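Local atomic coordinates of CG1507-PB, isoform B (PDB entry 5FGO), a protein that probably binds purine-rich DNA and RNA sequences and regulates transcription, the chain here being its third Pur repeat. Residues B[31-35]-B[36-40]; B[54-57]-B[58-61]; B[64-67]-B[68-72]. All coordinates share one frame; numbering follows the deposited sequence.

From the N terminus, the chain runs through four antiparallel strands in sequence order and then a helix, the beta-beta-beta-beta-alpha layout of a Pur repeat. Contact 1 closes the tight turn between strands 25-34 and 37-46. Contact 2 (54-57 with 58-61) closes the bend by which the last strand, 49-56, passes into helix 60-72, and contact 3 (64-67 with 68-72) lies within that helix. The three follow in series, and none nests in or crosses another. Contacts 1 and 2 touch, because strands 37-46 and 49-56 are sheet neighbours. Contact 3 follows on from contact 2 in the same helix, but its centre is about 24 Å from that of contact 1. All three reach the second subunit.

Contact 1. Residues B[31-35]-B[36-40]; sequences IGQNN and RGVYM
G32 and Y39 face each other in the beta hairpin that joins strands 25-34 and 37-46 of the Pur-repeat sheet, and here the contact is tightly packed. Their backbones exchange two hydrogen bonds, G32 N to Y39 O at 3.1 Å and Y39 N to G32 O at 2.9 Å. With CG between its backbone N and carbonyl carbon (chi1 61°), Y39 swings its ring back across the partner strand, and G32 CA lies over the ring face as a CH-pi contact, 4.0 Å from the centroid. Glycine suits this place because a CB would run into the tyrosine hydroxyl. On the other face of the sheet I31 joins the strands, CG2 meeting V38 CG1 at 3.9 Å and CD1 meeting M40 (selenomethionine) CG at 4.0 Å. W60 of the helix and Y70 of the second subunit cover I31 and M40 further.

Toward the turn the hairpin opens to solvent. Q33, N34, N35 and R36 are exposed polar residues, and Q33 merely rests its OE1 beside V38 CG2. N34 N bonds G37 O at 2.9 Å, but G37 N gives N34 O and OD1 only weak bonds. G37 adopts backbone angles (phi 141°) that would jam a side chain against the preceding carbonyl. Asparagine suits the turn: N34 OD1 reaches forward and accepts a weak bond from R36 N (3.0 Å), while N34 ND2 stands 3.8 Å from Y39 CE2.

Contact 2. Residues B[54-57]-B[58-61]; sequences TIPE and KCWI
I55 O is gripped by the indole NE1 of W60, and probably also by the backbone N of M40 on the neighbouring strand, at the strand-to-helix bend that ends the four-stranded sheet of the Pur repeat. The indole bond is 3.2 Å long from NE1 to O and nearly straight, with an N-H...O angle of 175°. The oxygen lies in the ring plane of W60, yet NE1 approaches from well above the carbonyl plane. Tryptophan suits this buried place because it offers one donor on an otherwise apolar surface and can tie the helix start to the strand end.

The bend itself is a short 3-10 turn through E57 and K58, leading to C59 at the N-cap. P56 O accepts C59 N, though the position of that nitrogen is less sure, and E57 O takes W60 N at 2.9 Å, straight at the hydrogen though well above the carbonyl plane. Proline fits at P56: it has no N-H to give, the strand bonds fall on I55 (with M40) and E57 (with V38) on either side, and its phi of -69° suits an extended residue before the turn.

Apolar groups fill the inner side. I55 CG2, anti to the backbone N (chi1 -50° for CG1), meets C59 SG at 3.5 Å and W60 CD1 at 3.8 Å. C59 SG also touches P56 CD (3.8 Å), and M20 of the second subunit packs on C59 too. Over one face of the indole comes E57 CA in a CH-pi contact, 3.4 Å from the centroid of the five-membered ring, while E57 CG lies 4.0 Å from W60 CD2.

Contact 3. Residues B[64-67]-B[68-72]; sequences RDIF and NDYCE
R64 and N68, one helical turn apart, lie against each other on the flank of helix 60-72. The arginine CG is anti to the backbone N (chi1 -158°), and bends at chi2 and chi3 carry the guanidinium forward along the helix to N68. CD sits 3.5 Å from N68 ND2, and the guanidinium plane is only 10° from that of the amide. NH1 and ND2 are both donors and do not bond each other. NH1 instead forms a salt bridge with the adjacent D65 OD1, modelled too short for its length to be trusted. Replacing R64 by alanine is likely to leave the N68 amide less closely packed where CD had touched it, and the D65 carboxylate without a positive partner if the salt bridge is real.

I66 and Y70 form the second close pair, side by side and pointing the same way, with I66 CG2 3.5 Å from Y70 CE2. At a chi1 of -72° it is CG2 that stands anti to the backbone N, and this branch meets Y70 CE2 and CD2. Apolar residues suit the place because both are buried, their surfaces meet each other, and F29 and I31 of the second subunit pack on I66 and Y70 respectively.

What spaces both pairs is the alpha-helical ladder behind them. N68 N bonds R64 O at 3.0 Å, Y70 N bonds I66 O at 3.0 Å, and D69 and C71 repeat the pattern with D65 and F67.

Farther out, the second subunit supplies the surroundings. R64 also packs on its N68, D69 OD2 forms a salt bridge with its R18, and F67 meets its F63, ring against ring, and packs on its M40. This end of the helix therefore lies against strands 18-22, 25-34 and 37-46 of the neighbouring subunit, and beside that subunit's own helix 60-72, in the dimer.

Contact 1. Residues B[31-35]-B[36-40]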
ATOM      1  N   ILE B  31       2.738 -11.330  -4.047  1.00  1.17           N
ATOM      2  CA  ILE B  31       4.097 -11.424  -3.578  1.00  1.64           C
ATOM      3  C   ILE B  31       5.049 -11.979  -4.647  1.00  3.57           C
ATOM      4  O   ILE B  31       4.681 -12.834  -5.434  1.00  5.68           O
ATOM      5  CB  ILE B  31       4.159 -12.307  -2.313  1.00  3.45           C
ATOM      6  CG1 ILE B  31       3.090 -11.864  -1.317  1.00  2.40           C
ATOM      7  CG2 ILE B  31       5.553 -12.338  -1.704  1.00  1.57           C
ATOM      8  CD1 ILE B  31       3.243 -10.473  -0.852  1.00  1.88           C
ATOM      9  N   GLY B  32       6.238 -11.397  -4.757  1.00  5.61           N
ATOM     10  CA  GLY B  32       7.246 -11.918  -5.665  1.00  7.28           C
ATOM     11  C   GLY B  32       8.635 -11.808  -5.061  1.00  9.19           C
ATOM     12  O   GLY B  32       8.808 -11.215  -3.985  1.00  5.08           O
ATOM     13  N   GLN B  33       9.628 -12.392  -5.727  1.00 11.25           N
ATOM     14  CA  GLN B  33      10.988 -12.277  -5.222  1.00 12.13           C
ATOM     15  C   GLN B  33      12.024 -12.341  -6.351  1.00  9.56           C
ATOM     16  O   GLN B  33      11.892 -13.126  -7.286  1.00 18.34           O
ATOM     17  CB  GLN B  33      11.302 -13.354  -4.168  1.00  9.12           C
ATOM     18  CG  GLN B  33      11.544 -14.744  -4.697  1.00 11.24           C
ATOM     19  CD  GLN B  33      12.064 -15.689  -3.631  1.00 21.79           C
ATOM     20  OE1 GLN B  33      12.018 -15.383  -2.440  1.00 34.55           O
ATOM     21  NE2 GLN B  33      12.604 -16.826  -4.058  1.00 36.07           N
ATOM     22  N   ASN B  34      13.024 -11.477  -6.282  1.00  9.98           N
ATOM     23  CA  ASN B  34      14.184 -11.563  -7.169  1.00 13.78           C
ATOM     24  C   ASN B  34      15.476 -11.571  -6.341  1.00 14.19           C
ATOM     25  O   ASN B  34      15.430 -11.771  -5.120  1.00 14.63           O
ATOM     26  CB  ASN B  34      14.159 -10.445  -8.205  1.00 11.89           C
ATOM     27  CG  ASN B  34      14.040  -9.102  -7.591  1.00 13.86           C
ATOM     28  OD1 ASN B  34      14.834  -8.735  -6.728  1.00 29.07           O
ATOM     29  ND2 ASN B  34      12.997  -8.373  -7.969  1.00  4.86           N
ATOM     30  N   ASN B  35      16.617 -11.358  -6.987  1.00 16.59           N
ATOM     31  CA  ASN B  35      17.893 -11.367  -6.270  1.00 21.36           C
ATOM     32  C   ASN B  35      17.989 -10.365  -5.111  1.00 20.96           C
ATOM     33  O   ASN B  35      18.586 -10.676  -4.079  1.00 19.52           O
ATOM     34  CB  ASN B  35      19.057 -11.147  -7.250  1.00 12.28           C
ATOM     35  CG  ASN B  35      19.214 -12.302  -8.232  1.00 22.76           C
ATOM     36  OD1 ASN B  35      18.734 -13.404  -7.984  1.00 23.70           O
ATOM     37  ND2 ASN B  35      19.910 -12.063  -9.332  1.00 28.04           N
ATOM     38  N   ARG B  36      17.415  -9.178  -5.245  1.00 17.52           N
ATOM     39  CA  ARG B  36      17.452  -8.285  -4.104  1.00 20.48           C
ATOM     40  C   ARG B  36      16.407  -8.692  -3.066  1.00 20.16           C
ATOM     41  O   ARG B  36      16.497  -8.285  -1.914  1.00 19.42           O
ATOM     42  CB  ARG B  36      17.312  -6.818  -4.498  1.00 33.55           C
ATOM     43  CG  ARG B  36      18.533  -6.269  -5.219  1.00 32.56           C
ATOM     44  CD  ARG B  36      18.337  -4.816  -5.553  1.00 44.08           C
ATOM     45  NE  ARG B  36      17.212  -4.631  -6.453  1.00 59.69           N
ATOM     46  CZ  ARG B  36      16.728  -3.447  -6.806  1.00 53.39           C
ATOM     47  NH1 ARG B  36      17.263  -2.322  -6.331  1.00 47.78           N
ATOM     48  NH2 ARG B  36      15.689  -3.397  -7.629  1.00 53.12           N
ATOM     49  N   GLY B  37      15.396  -9.459  -3.455  1.00 18.15           N
ATOM     50  CA  GLY B  37      14.532 -10.015  -2.428  1.00 13.54           C
ATOM     51  C   GLY B  37      13.049 -10.102  -2.660  1.00  8.44           C
ATOM     52  O   GLY B  37      12.560 -10.035  -3.788  1.00  8.39           O
ATOM     53  N   VAL B  38      12.336 -10.232  -1.549  1.00  7.64           N
ATOM     54  CA  VAL B  38      10.888 -10.388  -1.544  1.00  7.21           C
ATOM     55  C   VAL B  38      10.161  -9.035  -1.508  1.00  5.98           C
ATOM     56  O   VAL B  38      10.512  -8.141  -0.740  1.00  5.02           O
ATOM     57  CB  VAL B  38      10.470 -11.236  -0.317  1.00  4.76           C
ATOM     58  CG1 VAL B  38       8.967 -11.285  -0.153  1.00  5.65           C
ATOM     59  CG2 VAL B  38      11.044 -12.625  -0.430  1.00  4.02           C
ATOM     60  N   TYR B  39       9.102  -8.906  -2.295  1.00  4.67           N
ATOM     61  CA  TYR B  39       8.368  -7.654  -2.338  1.00  3.19           C
ATOM     62  C   TYR B  39       6.852  -7.876  -2.432  1.00  4.64           C
ATOM     63  O   TYR B  39       6.385  -8.969  -2.792  1.00  1.56           O
ATOM     64  CB  TYR B  39       8.851  -6.810  -3.520  1.00  3.50           C
ATOM     65  CG  TYR B  39       8.643  -7.474  -4.873  1.00  3.94           C
ATOM     66  CD1 TYR B  39       7.417  -7.414  -5.525  1.00  3.83           C
ATOM     67  CD2 TYR B  39       9.666  -8.199  -5.474  1.00  6.98           C
ATOM     68  CE1 TYR B  39       7.232  -8.037  -6.758  1.00  9.05           C
ATOM     69  CE2 TYR B  39       9.491  -8.825  -6.689  1.00  8.22           C
ATOM     70  CZ  TYR B  39       8.280  -8.737  -7.333  1.00 12.78           C
ATOM     71  OH  TYR B  39       8.126  -9.364  -8.548  1.00 19.75           O
HETATM   72  N   MSE B  40       6.104  -6.820  -2.105  1.00  2.98           N
HETATM   73  CA  MSE B  40       4.658  -6.790  -2.254  1.00  2.10           C
HETATM   74  C   MSE B  40       4.254  -5.765  -3.323  1.00  5.35           C
HETATM   75  O   MSE B  40       4.562  -4.581  -3.212  1.00  3.82           O
HETATM   76  CB  MSE B  40       3.976  -6.445  -0.926  1.00  1.98           C
HETATM   77  CG  MSE B  40       2.465  -6.591  -0.972  1.00  1.22           C
HETATM   78 SE   MSE B  40       1.526  -5.737   0.482  1.00  1.10          SE
HETATM   79  CE  MSE B  40       2.422  -6.701   1.887  1.00  1.26           C
TER

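Contact 2. Residues B[54-57]-B[58-61]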
ATOM      1  N   THR B  54       5.516  -1.077  -5.503  1.00  1.73           N
ATOM      2  CA  THR B  54       6.292  -2.223  -5.104  1.00  2.82           C
ATOM      3  C   THR B  54       7.057  -1.931  -3.811  1.00  4.53           C
ATOM      4  O   THR B  54       7.874  -1.014  -3.731  1.00  4.91           O
ATOM      5  CB  THR B  54       7.232  -2.650  -6.232  1.00  1.64           C
ATOM      6  OG1 THR B  54       6.461  -3.357  -7.198  1.00  0.76           O
ATOM      7  CG2 THR B  54       8.273  -3.611  -5.738  1.00  7.81           C
ATOM      8  N   ILE B  55       6.773  -2.746  -2.802  1.00  4.87           N
ATOM      9  CA  ILE B  55       7.287  -2.549  -1.462  1.00  2.72           C
ATOM     10  C   ILE B  55       8.158  -3.719  -1.127  1.00  2.73           C
ATOM     11  O   ILE B  55       7.678  -4.846  -1.129  1.00  2.63           O
ATOM     12  CB  ILE B  55       6.173  -2.461  -0.423  1.00  1.32           C
ATOM     13  CG1 ILE B  55       5.115  -1.459  -0.852  1.00  2.20           C
ATOM     14  CG2 ILE B  55       6.727  -2.086   0.920  1.00  1.45           C
ATOM     15  CD1 ILE B  55       3.825  -1.601  -0.113  1.00  1.73           C
ATOM     16  N   PRO B  56       9.444  -3.463  -0.863  1.00  3.14           N
ATOM     17  CA  PRO B  56      10.387  -4.517  -0.462  1.00  3.89           C
ATOM     18  C   PRO B  56      10.019  -4.993   0.926  1.00  2.99           C
ATOM     19  O   PRO B  56       9.549  -4.159   1.708  1.00  2.21           O
ATOM     20  CB  PRO B  56      11.747  -3.814  -0.438  1.00  4.78           C
ATOM     21  CG  PRO B  56      11.496  -2.412  -0.928  1.00  3.87           C
ATOM     22  CD  PRO B  56      10.044  -2.125  -0.796  1.00  2.33           C
ATOM     23  N   GLU B  57      10.228  -6.279   1.219  1.00  3.51           N
ATOM     24  CA  GLU B  57       9.879  -6.852   2.517  1.00  2.84           C
ATOM     25  C   GLU B  57      10.486  -6.098   3.696  1.00  2.34           C
ATOM     26  O   GLU B  57       9.802  -5.859   4.677  1.00  3.45           O
ATOM     27  CB  GLU B  57      10.293  -8.324   2.614  1.00  7.27           C
ATOM     28  CG  GLU B  57       9.626  -9.027   3.812  1.00 11.69           C
ATOM     29  CD  GLU B  57      10.121 -10.450   4.089  1.00 16.06           C
ATOM     30  OE1 GLU B  57      10.995 -10.966   3.354  1.00 12.29           O
ATOM     31  OE2 GLU B  57       9.621 -11.054   5.064  1.00 19.70           O
ATOM     32  N   LYS B  58      11.728  -5.640   3.579  1.00  2.72           N
ATOM     33  CA  LYS B  58      12.422  -5.033   4.722  1.00  2.16           C
ATOM     34  C   LYS B  58      11.717  -3.803   5.289  1.00  4.11           C
ATOM     35  O   LYS B  58      12.170  -3.229   6.280  1.00  5.40           O
ATOM     36  CB  LYS B  58      13.849  -4.652   4.348  1.00  2.13           C
ATOM     37  CG  LYS B  58      13.936  -3.521   3.357  1.00  5.88           C
ATOM     38  CD  LYS B  58      15.355  -3.123   3.049  1.00  1.98           C
ATOM     39  CE  LYS B  58      15.980  -4.103   2.093  1.00  4.27           C
ATOM     40  NZ  LYS B  58      17.293  -3.623   1.535  1.00  3.59           N
ATOM     41  N   CYS B  59      10.608  -3.389   4.686  1.00  3.15           N
ATOM     42  CA  CYS B  59       9.894  -2.253   5.246  1.00  4.05           C
ATOM     43  C   CYS B  59       8.392  -2.478   5.390  1.00  1.71           C
ATOM     44  O   CYS B  59       7.637  -1.538   5.631  1.00  2.40           O
ATOM     45  CB  CYS B  59      10.203  -0.990   4.428  1.00 14.59           C
ATOM     46  SG  CYS B  59       9.513  -0.940   2.769  1.00  9.94           S
ATOM     47  N   TRP B  60       7.963  -3.729   5.314  1.00  2.42           N
ATOM     48  CA  TRP B  60       6.537  -4.048   5.529  1.00  4.34           C
ATOM     49  C   TRP B  60       6.054  -3.563   6.909  1.00  3.19           C
ATOM     50  O   TRP B  60       4.931  -3.051   7.031  1.00  1.73           O
ATOM     51  CB  TRP B  60       6.257  -5.561   5.379  1.00  2.47           C
ATOM     52  CG  TRP B  60       6.397  -6.034   3.953  1.00  3.95           C
ATOM     53  CD1 TRP B  60       6.795  -5.282   2.884  1.00  2.24           C
ATOM     54  CD2 TRP B  60       6.075  -7.332   3.428  1.00  2.76           C
ATOM     55  NE1 TRP B  60       6.790  -6.044   1.744  1.00  2.98           N
ATOM     56  CE2 TRP B  60       6.342  -7.300   2.047  1.00  2.85           C
ATOM     57  CE3 TRP B  60       5.598  -8.517   3.993  1.00  5.22           C
ATOM     58  CZ2 TRP B  60       6.155  -8.405   1.222  1.00  4.73           C
ATOM     59  CZ3 TRP B  60       5.405  -9.625   3.168  1.00  3.39           C
ATOM     60  CH2 TRP B  60       5.684  -9.557   1.798  1.00  4.07           C
ATOM     61  N   ILE B  61       6.889  -3.727   7.941  1.00  1.96           N
ATOM     62  CA  ILE B  61       6.507  -3.289   9.282  1.00  2.23           C
ATOM     63  C   ILE B  61       6.349  -1.776   9.362  1.00  1.48           C
ATOM     64  O   ILE B  61       5.357  -1.272   9.903  1.00  1.58           O
ATOM     65  CB  ILE B  61       7.508  -3.758  10.351  1.00  5.30           C
ATOM     66  CG1 ILE B  61       7.368  -5.260  10.575  1.00  1.40           C
ATOM     67  CG2 ILE B  61       7.203  -3.086  11.690  1.00  2.27           C
ATOM     68  CD1 ILE B  61       6.040  -5.613  11.209  1.00  3.03           C
TER

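Contact 3. Residues B[64-67]-B[68-72]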
ATOM      1  N   ARG B  64       3.116  -0.992   7.823  1.00  4.50           N
ATOM      2  CA  ARG B  64       2.011  -1.421   8.645  1.00  3.09           C
ATOM      3  C   ARG B  64       1.776  -0.402   9.774  1.00  5.97           C
ATOM      4  O   ARG B  64       0.624  -0.096  10.115  1.00  4.66           O
ATOM      5  CB  ARG B  64       2.290  -2.832   9.171  1.00  4.30           C
ATOM      6  CG  ARG B  64       1.036  -3.604   9.594  1.00  7.70           C
ATOM      7  CD  ARG B  64       0.718  -3.458  11.061  1.00  7.86           C
ATOM      8  NE  ARG B  64       1.737  -4.102  11.866  1.00  8.36           N
ATOM      9  CZ  ARG B  64       2.549  -3.444  12.677  1.00 13.26           C
ATOM     10  NH1 ARG B  64       2.425  -2.128  12.802  1.00  8.32           N
ATOM     11  NH2 ARG B  64       3.466  -4.098  13.375  1.00 15.40           N
ATOM     12  N   ASP B  65       2.869   0.117  10.346  1.00  2.81           N
ATOM     13  CA  ASP B  65       2.788   1.080  11.454  1.00  3.80           C
ATOM     14  C   ASP B  65       2.176   2.396  10.985  1.00  4.45           C
ATOM     15  O   ASP B  65       1.340   2.994  11.660  1.00  3.84           O
ATOM     16  CB  ASP B  65       4.172   1.337  12.059  1.00  4.25           C
ATOM     17  CG  ASP B  65       4.755   0.116  12.751  1.00  3.19           C
ATOM     18  OD1 ASP B  65       3.990  -0.766  13.172  1.00  6.27           O
ATOM     19  OD2 ASP B  65       5.990   0.015  12.840  1.00  2.34           O
ATOM     20  N   ILE B  66       2.613   2.866   9.829  1.00  5.22           N
ATOM     21  CA  ILE B  66       2.032   4.073   9.284  1.00  4.22           C
ATOM     22  C   ILE B  66       0.517   3.864   9.145  1.00  6.51           C
ATOM     23  O   ILE B  66      -0.298   4.737   9.490  1.00  5.33           O
ATOM     24  CB  ILE B  66       2.667   4.426   7.942  1.00  5.11           C
ATOM     25  CG1 ILE B  66       4.086   4.932   8.184  1.00  4.40           C
ATOM     26  CG2 ILE B  66       1.831   5.462   7.203  1.00  6.80           C
ATOM     27  CD1 ILE B  66       4.893   5.085   6.966  1.00  1.52           C
ATOM     28  N   PHE B  67       0.132   2.687   8.681  1.00  3.08           N
ATOM     29  CA  PHE B  67      -1.285   2.421   8.539  1.00  4.40           C
ATOM     30  C   PHE B  67      -2.094   2.400   9.824  1.00 10.31           C
ATOM     31  O   PHE B  67      -3.206   2.953   9.843  1.00  9.77           O
ATOM     32  CB  PHE B  67      -1.503   1.147   7.751  1.00  5.16           C
ATOM     33  CG  PHE B  67      -1.930   1.437   6.371  1.00  4.34           C
ATOM     34  CD1 PHE B  67      -1.001   1.843   5.427  1.00  4.12           C
ATOM     35  CD2 PHE B  67      -3.279   1.453   6.052  1.00  6.26           C
ATOM     36  CE1 PHE B  67      -1.396   2.170   4.150  1.00  9.73           C
ATOM     37  CE2 PHE B  67      -3.697   1.776   4.784  1.00  5.12           C
ATOM     38  CZ  PHE B  67      -2.750   2.128   3.828  1.00 11.15           C
ATOM     39  N   ASN B  68      -1.566   1.770  10.878  1.00  9.74           N
ATOM     40  CA  ASN B  68      -2.248   1.756  12.162  1.00  3.37           C
ATOM     41  C   ASN B  68      -2.449   3.204  12.611  1.00  8.96           C
ATOM     42  O   ASN B  68      -3.524   3.576  13.112  1.00  7.94           O
ATOM     43  CB  ASN B  68      -1.437   0.997  13.209  1.00  4.76           C
ATOM     44  CG  ASN B  68      -1.387  -0.506  12.951  1.00  9.13           C
ATOM     45  OD1 ASN B  68      -2.276  -1.072  12.316  1.00  9.92           O
ATOM     46  ND2 ASN B  68      -0.347  -1.156  13.457  1.00  5.04           N
ATOM     47  N   ASP B  69      -1.415   4.022  12.395  1.00  4.32           N
ATOM     48  CA  ASP B  69      -1.454   5.428  12.770  1.00  4.71           C
ATOM     49  C   ASP B  69      -2.557   6.170  12.065  1.00  5.75           C
ATOM     50  O   ASP B  69      -3.262   6.972  12.679  1.00  6.11           O
ATOM     51  CB  ASP B  69      -0.109   6.099  12.475  1.00  4.79           C
ATOM     52  CG  ASP B  69       0.976   5.697  13.455  1.00 16.43           C
ATOM     53  OD1 ASP B  69       0.647   5.216  14.571  1.00 32.89           O
ATOM     54  OD2 ASP B  69       2.163   5.828  13.100  1.00 11.67           O
ATOM     55  N   TYR B  70      -2.712   5.903  10.773  1.00  5.06           N
ATOM     56  CA  TYR B  70      -3.791   6.522  10.031  1.00  3.96           C
ATOM     57  C   TYR B  70      -5.144   5.963  10.477  1.00  6.77           C
ATOM     58  O   TYR B  70      -6.097   6.720  10.646  1.00  8.93           O
ATOM     59  CB  TYR B  70      -3.590   6.348   8.524  1.00  7.60           C
ATOM     60  CG  TYR B  70      -2.628   7.380   7.952  1.00  5.45           C
ATOM     61  CD1 TYR B  70      -2.890   8.730   8.079  1.00  4.71           C
ATOM     62  CD2 TYR B  70      -1.488   7.001   7.265  1.00  2.79           C
ATOM     63  CE1 TYR B  70      -2.027   9.670   7.585  1.00  7.10           C
ATOM     64  CE2 TYR B  70      -0.638   7.930   6.747  1.00  4.00           C
ATOM     65  CZ  TYR B  70      -0.908   9.271   6.913  1.00  8.95           C
ATOM     66  OH  TYR B  70      -0.055  10.238   6.421  1.00 10.19           O
ATOM     67  N   CYS B  71      -5.217   4.654  10.726  1.00  6.84           N
ATOM     68  CA  CYS B  71      -6.481   4.035  11.164  1.00 11.06           C
ATOM     69  C   CYS B  71      -6.973   4.406  12.570  1.00 10.67           C
ATOM     70  O   CYS B  71      -8.189   4.485  12.804  1.00  7.38           O
ATOM     71  CB  CYS B  71      -6.351   2.508  11.127  1.00  5.46           C
ATOM     72  SG  CYS B  71      -6.210   1.764   9.502  1.00 10.63           S
ATOM     73  N   GLU B  72      -6.034   4.709  13.468  1.00 12.17           N
ATOM     74  CA  GLU B  72      -6.367   5.076  14.846  1.00 13.51           C
ATOM     75  C   GLU B  72      -6.848   6.500  14.930  1.00 19.26           C
ATOM     76  O   GLU B  72      -7.611   6.868  15.829  1.00 17.31           O
ATOM     77  CB  GLU B  72      -5.168   4.894  15.766  1.00 13.22           C
ATOM     78  CG  GLU B  72      -4.809   3.444  15.985  1.00 27.82           C
ATOM     79  CD  GLU B  72      -3.822   3.253  17.114  1.00 29.87           C
ATOM     80  OE1 GLU B  72      -3.403   4.267  17.719  1.00 40.94           O
ATOM     81  OE2 GLU B  72      -3.452   2.086  17.375  1.00 30.51           O
TER